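Local coordinates for protein putative type 11 methyltransferase (Sulfolobus solfataricus, PDB 3I9F) that probably acts as an S-adenosylmethionine-dependent methyltransferase of the type 11 family and binds zinc ions, at residues Arg107-Lys115 against Arg127-Phe137. Residues are numbered along the deposited sequence; the frame is centred on the assembly and turned at random.
Sequences RVIIIDWRK and RMDEKDYMGWF
The chi1 of Ile-110, -56°, holds CG1 beside the backbone N and turns CG2 anti to it, which sets that methyl over the ring of Tyr-133, 3.5 Å from the centroid and 15° off the normal, a CH-pi contact. Met-128 CE, from the same segment as the ring, covers the opposite face. At the edge, Tyr-133 OH donates to Asp-112 OD2 (2.5 Å), reaching the carboxylate from above its plane; a water links the same hydroxyl to Ile-111 O. His-86 also bonds to Asp-112 OD2, so the buried carboxylate has a second partner. A phenylalanine in place of Tyr-133 would probably leave Asp-112 OD2 without its hydroxyl donor and the water without its link to the ring. Farther along, Val-108 CG1 approaches Phe-137 CE1 at 3.9 Å.

At the other end, Lys-115, CG anti to the backbone N and the chain extended beyond, carries NZ to the syn lone pair of Asp-132 OD2 (2.7 Å), a salt bridge; Asp-129 OD2 is a long second partner. Asp-129 and Asp-132 form a capping box: Asp-132 N donates to Asp-129 OD1 (2.8 Å), and Asp-129 N returns a bond to Asp-132 OD2, tying the helix start to the lysine. Arg-127 NH1 donates almost straight (171°) to Arg-114 O at 2.9 Å, within the guanidinium plane, while NH2 bonds Ile-120 O and Pro-122 O.

Pairing Tyr-133 with Ile-110 and Phe-137 with Val-108, helix 130-136 packs on strand 106-113 of the Rossmann-like methyltransferase sheet, with Tyr-133 also touching Phe-153 of strand 152-159 and Phe-137 meeting Ile-95 of helix 91-101.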
loop_
_atom_site.group_PDB
_atom_site.type_symbol
_atom_site.label_atom_id
_atom_site.label_comp_id
_atom_site.label_asym_id
_atom_site.label_seq_id
_atom_site.Cartn_x
_atom_site.Cartn_y
_atom_site.Cartn_z
ATOM N N ARG B 107 -4.435 -6.937 -18.413
ATOM C CA ARG B 107 -5.417 -8.011 -18.550
ATOM C C ARG B 107 -6.187 -8.229 -17.230
ATOM O O ARG B 107 -5.610 -8.171 -16.149
ATOM C CB ARG B 107 -4.690 -9.329 -18.925
ATOM C CG ARG B 107 -4.705 -9.780 -20.398
ATOM C CD ARG B 107 -4.528 -8.674 -21.360
ATOM N NE ARG B 107 -4.319 -9.120 -22.723
ATOM C CZ ARG B 107 -4.105 -8.295 -23.750
ATOM N NH1 ARG B 107 -3.899 -8.797 -24.963
ATOM N NH2 ARG B 107 -4.090 -6.978 -23.573
ATOM N N VAL B 108 -7.489 -8.497 -17.332
ATOM C CA VAL B 108 -8.279 -8.918 -16.190
ATOM C C VAL B 108 -8.577 -10.408 -16.295
ATOM O O VAL B 108 -9.027 -10.872 -17.321
ATOM C CB VAL B 108 -9.600 -8.123 -16.125
ATOM C CG1 VAL B 108 -10.529 -8.680 -14.997
ATOM C CG2 VAL B 108 -9.298 -6.609 -15.946
ATOM N N ILE B 109 -8.320 -11.149 -15.230
ATOM C CA ILE B 109 -8.627 -12.566 -15.189
ATOM C C ILE B 109 -9.817 -12.807 -14.284
ATOM O O ILE B 109 -9.731 -12.528 -13.108
ATOM C CB ILE B 109 -7.457 -13.408 -14.627
ATOM C CG1 ILE B 109 -6.150 -13.103 -15.376
ATOM C CG2 ILE B 109 -7.778 -14.864 -14.753
ATOM C CD1 ILE B 109 -4.883 -13.243 -14.524
ATOM N N ILE B 110 -10.910 -13.348 -14.833
ATOM C CA ILE B 110 -12.060 -13.780 -14.052
ATOM C C ILE B 110 -12.104 -15.289 -13.906
ATOM O O ILE B 110 -12.068 -16.005 -14.893
ATOM C CB ILE B 110 -13.411 -13.378 -14.724
ATOM C CG1 ILE B 110 -13.483 -11.865 -14.993
ATOM C CG2 ILE B 110 -14.614 -13.861 -13.889
ATOM C CD1 ILE B 110 -12.953 -11.006 -13.904
ATOM N N ILE B 111 -12.184 -15.758 -12.666
ATOM C CA ILE B 111 -12.608 -17.110 -12.355
ATOM C C ILE B 111 -13.830 -17.018 -11.463
ATOM O O ILE B 111 -13.834 -16.267 -10.502
ATOM C CB ILE B 111 -11.515 -17.895 -11.627
ATOM C CG1 ILE B 111 -10.266 -17.994 -12.529
ATOM C CG2 ILE B 111 -12.007 -19.285 -11.277
ATOM C CD1 ILE B 111 -9.001 -18.436 -11.790
ATOM N N ASP B 112 -14.882 -17.753 -11.797
ATOM C CA ASP B 112 -16.056 -17.821 -10.970
ATOM C C ASP B 112 -16.817 -19.082 -11.281
ATOM O O ASP B 112 -16.577 -19.723 -12.309
ATOM C CB ASP B 112 -16.982 -16.608 -11.196
ATOM C CG ASP B 112 -17.731 -16.186 -9.921
ATOM O OD1 ASP B 112 -17.685 -16.940 -8.917
ATOM O OD2 ASP B 112 -18.344 -15.082 -9.898
ATOM N N TRP B 113 -17.758 -19.385 -10.386
ATOM C CA TRP B 113 -18.618 -20.539 -10.439
ATOM C C TRP B 113 -19.613 -20.503 -11.578
ATOM O O TRP B 113 -20.123 -19.457 -11.892
ATOM C CB TRP B 113 -19.389 -20.626 -9.140
ATOM C CG TRP B 113 -18.553 -20.957 -7.954
ATOM C CD1 TRP B 113 -17.932 -20.081 -7.127
ATOM C CD2 TRP B 113 -18.240 -22.263 -7.463
ATOM N NE1 TRP B 113 -17.261 -20.756 -6.131
ATOM C CE2 TRP B 113 -17.428 -22.097 -6.313
ATOM C CE3 TRP B 113 -18.595 -23.549 -7.853
ATOM C CZ2 TRP B 113 -16.969 -23.173 -5.548
ATOM C CZ3 TRP B 113 -18.123 -24.637 -7.100
ATOM C CH2 TRP B 113 -17.317 -24.438 -5.971
ATOM N N ARG B 114 -19.912 -21.637 -12.201
ATOM C CA ARG B 114 -20.889 -21.606 -13.289
ATOM C C ARG B 114 -22.259 -21.312 -12.672
ATOM O O ARG B 114 -22.524 -21.673 -11.531
ATOM C CB ARG B 114 -20.933 -22.896 -14.093
ATOM C CG ARG B 114 -19.600 -23.335 -14.640
ATOM C CD ARG B 114 -19.753 -24.518 -15.583
ATOM N NE ARG B 114 -18.560 -25.374 -15.637
ATOM C CZ ARG B 114 -17.515 -25.229 -16.480
ATOM N NH1 ARG B 114 -17.452 -24.218 -17.373
ATOM N NH2 ARG B 114 -16.500 -26.111 -16.430
ATOM N N LYS B 115 -23.109 -20.676 -13.466
ATOM C CA LYS B 115 -24.424 -20.253 -13.057
ATOM C C LYS B 115 -25.436 -21.372 -13.321
ATOM O O LYS B 115 -26.344 -21.239 -14.132
ATOM C CB LYS B 115 -24.772 -18.980 -13.832
ATOM C CG LYS B 115 -25.978 -18.193 -13.313
ATOM C CD LYS B 115 -26.296 -17.053 -14.269
ATOM C CE LYS B 115 -27.094 -15.929 -13.642
ATOM N NZ LYS B 115 -27.514 -14.920 -14.698
ATOM N N ARG B 127 -24.760 -15.961 -8.203
ATOM C CA ARG B 127 -23.766 -16.311 -9.232
ATOM C C ARG B 127 -23.952 -15.562 -10.512
ATOM O O ARG B 127 -25.075 -15.262 -10.895
ATOM C CB ARG B 127 -23.852 -17.795 -9.596
ATOM C CG ARG B 127 -23.432 -18.709 -8.503
ATOM C CD ARG B 127 -23.309 -20.138 -8.944
ATOM N NE ARG B 127 -23.162 -21.011 -7.796
ATOM C CZ ARG B 127 -22.741 -22.277 -7.818
ATOM N NH1 ARG B 127 -22.382 -22.856 -8.937
ATOM N NH2 ARG B 127 -22.645 -22.942 -6.686
ATOM N N MET B 128 -22.841 -15.378 -11.210
ATOM C CA MET B 128 -22.771 -14.660 -12.461
ATOM C C MET B 128 -22.049 -15.485 -13.532
ATOM O O MET B 128 -20.967 -16.023 -13.281
ATOM C CB MET B 128 -21.992 -13.347 -12.269
ATOM C CG MET B 128 -22.651 -12.266 -11.350
ATOM S SD MET B 128 -21.560 -10.878 -10.942
ATOM C CE MET B 128 -20.862 -10.629 -12.553
ATOM N N ASP B 129 -22.600 -15.519 -14.749
ATOM C CA ASP B 129 -21.931 -16.144 -15.886
ATOM C C ASP B 129 -21.165 -15.113 -16.686
ATOM O O ASP B 129 -21.173 -13.921 -16.354
ATOM C CB ASP B 129 -22.934 -16.858 -16.786
ATOM C CG ASP B 129 -24.043 -15.945 -17.245
ATOM O OD1 ASP B 129 -23.793 -14.713 -17.345
ATOM O OD2 ASP B 129 -25.163 -16.440 -17.496
ATOM N N GLU B 130 -20.475 -15.576 -17.730
ATOM C CA GLU B 130 -19.811 -14.689 -18.678
ATOM C C GLU B 130 -20.656 -13.489 -19.035
ATOM O O GLU B 130 -20.208 -12.348 -18.976
ATOM C CB GLU B 130 -19.515 -15.407 -19.989
ATOM C CG GLU B 130 -18.648 -14.556 -20.924
ATOM C CD GLU B 130 -18.147 -15.278 -22.178
ATOM O OE1 GLU B 130 -17.755 -16.467 -22.082
ATOM O OE2 GLU B 130 -18.144 -14.623 -23.249
ATOM N N LYS B 131 -21.882 -13.741 -19.450
ATOM C CA LYS B 131 -22.682 -12.646 -19.956
ATOM C C LYS B 131 -22.859 -11.583 -18.849
ATOM O O LYS B 131 -22.765 -10.402 -19.111
ATOM C CB LYS B 131 -24.002 -13.161 -20.507
ATOM C CG LYS B 131 -24.836 -12.064 -21.144
ATOM C CD LYS B 131 -26.194 -12.584 -21.647
ATOM C CE LYS B 131 -26.960 -11.485 -22.429
ATOM N NZ LYS B 131 -26.090 -10.606 -23.307
ATOM N N ASP B 132 -23.085 -12.026 -17.613
ATOM C CA ASP B 132 -23.205 -11.104 -16.469
ATOM C C ASP B 132 -21.919 -10.322 -16.243
ATOM O O ASP B 132 -21.953 -9.129 -15.981
ATOM C CB ASP B 132 -23.608 -11.852 -15.190
ATOM C CG ASP B 132 -25.001 -12.492 -15.291
ATOM O OD1 ASP B 132 -25.943 -11.793 -15.775
ATOM O OD2 ASP B 132 -25.156 -13.675 -14.884
ATOM N N TYR B 133 -20.784 -10.999 -16.370
ATOM C CA TYR B 133 -19.523 -10.364 -16.170
ATOM C C TYR B 133 -19.360 -9.271 -17.200
ATOM O O TYR B 133 -18.981 -8.158 -16.851
ATOM C CB TYR B 133 -18.361 -11.366 -16.153
ATOM C CG TYR B 133 -18.023 -11.851 -14.745
ATOM C CD1 TYR B 133 -18.527 -13.023 -14.249
ATOM C CD2 TYR B 133 -17.202 -11.117 -13.918
ATOM C CE1 TYR B 133 -18.227 -13.454 -12.989
ATOM C CE2 TYR B 133 -16.890 -11.548 -12.658
ATOM C CZ TYR B 133 -17.424 -12.711 -12.198
ATOM O OH TYR B 133 -17.142 -13.135 -10.907
ATOM N N MET B 134 -19.707 -9.528 -18.441
ATOM C CA MET B 134 -19.438 -8.530 -19.487
ATOM C C MET B 134 -20.384 -7.305 -19.463
ATOM O O MET B 134 -20.059 -6.270 -20.025
ATOM C CB MET B 134 -19.348 -9.197 -20.876
ATOM C CG MET B 134 -18.332 -10.399 -20.907
ATOM S SD MET B 134 -16.717 -10.137 -20.104
ATOM C CE MET B 134 -16.171 -8.847 -21.221
ATOM N N GLY B 135 -21.518 -7.405 -18.780
ATOM C CA GLY B 135 -22.315 -6.247 -18.436
ATOM C C GLY B 135 -21.545 -5.289 -17.541
ATOM O O GLY B 135 -21.604 -4.100 -17.747
ATOM N N TRP B 136 -20.794 -5.799 -16.569
ATOM C CA TRP B 136 -19.966 -4.948 -15.698
ATOM C C TRP B 136 -18.642 -4.500 -16.335
ATOM O O TRP B 136 -18.191 -3.336 -16.200
ATOM C CB TRP B 136 -19.631 -5.688 -14.400
ATOM C CG TRP B 136 -20.814 -5.950 -13.621
ATOM C CD1 TRP B 136 -21.513 -7.122 -13.547
ATOM C CD2 TRP B 136 -21.500 -5.026 -12.811
ATOM N NE1 TRP B 136 -22.594 -6.973 -12.744
ATOM C CE2 TRP B 136 -22.614 -5.690 -12.275
ATOM C CE3 TRP B 136 -21.304 -3.679 -12.510
ATOM C CZ2 TRP B 136 -23.520 -5.064 -11.407
ATOM C CZ3 TRP B 136 -22.200 -3.059 -11.653
ATOM C CH2 TRP B 136 -23.308 -3.755 -11.126
ATOM N N PHE B 137 -17.990 -5.457 -16.979
ATOM C CA PHE B 137 -16.726 -5.213 -17.605
ATOM C C PHE B 137 -16.978 -4.861 -19.053
ATOM O O PHE B 137 -16.393 -5.454 -19.944
ATOM C CB PHE B 137 -15.858 -6.449 -17.472
ATOM C CG PHE B 137 -15.361 -6.694 -16.070
ATOM C CD1 PHE B 137 -14.115 -6.247 -15.681
ATOM C CD2 PHE B 137 -16.140 -7.365 -15.139
ATOM C CE1 PHE B 137 -13.657 -6.457 -14.408
ATOM C CE2 PHE B 137 -15.689 -7.587 -13.885
ATOM C CZ PHE B 137 -14.446 -7.130 -13.508
HETATM O O HOH W 1 -14.850 -13.296 -9.687
#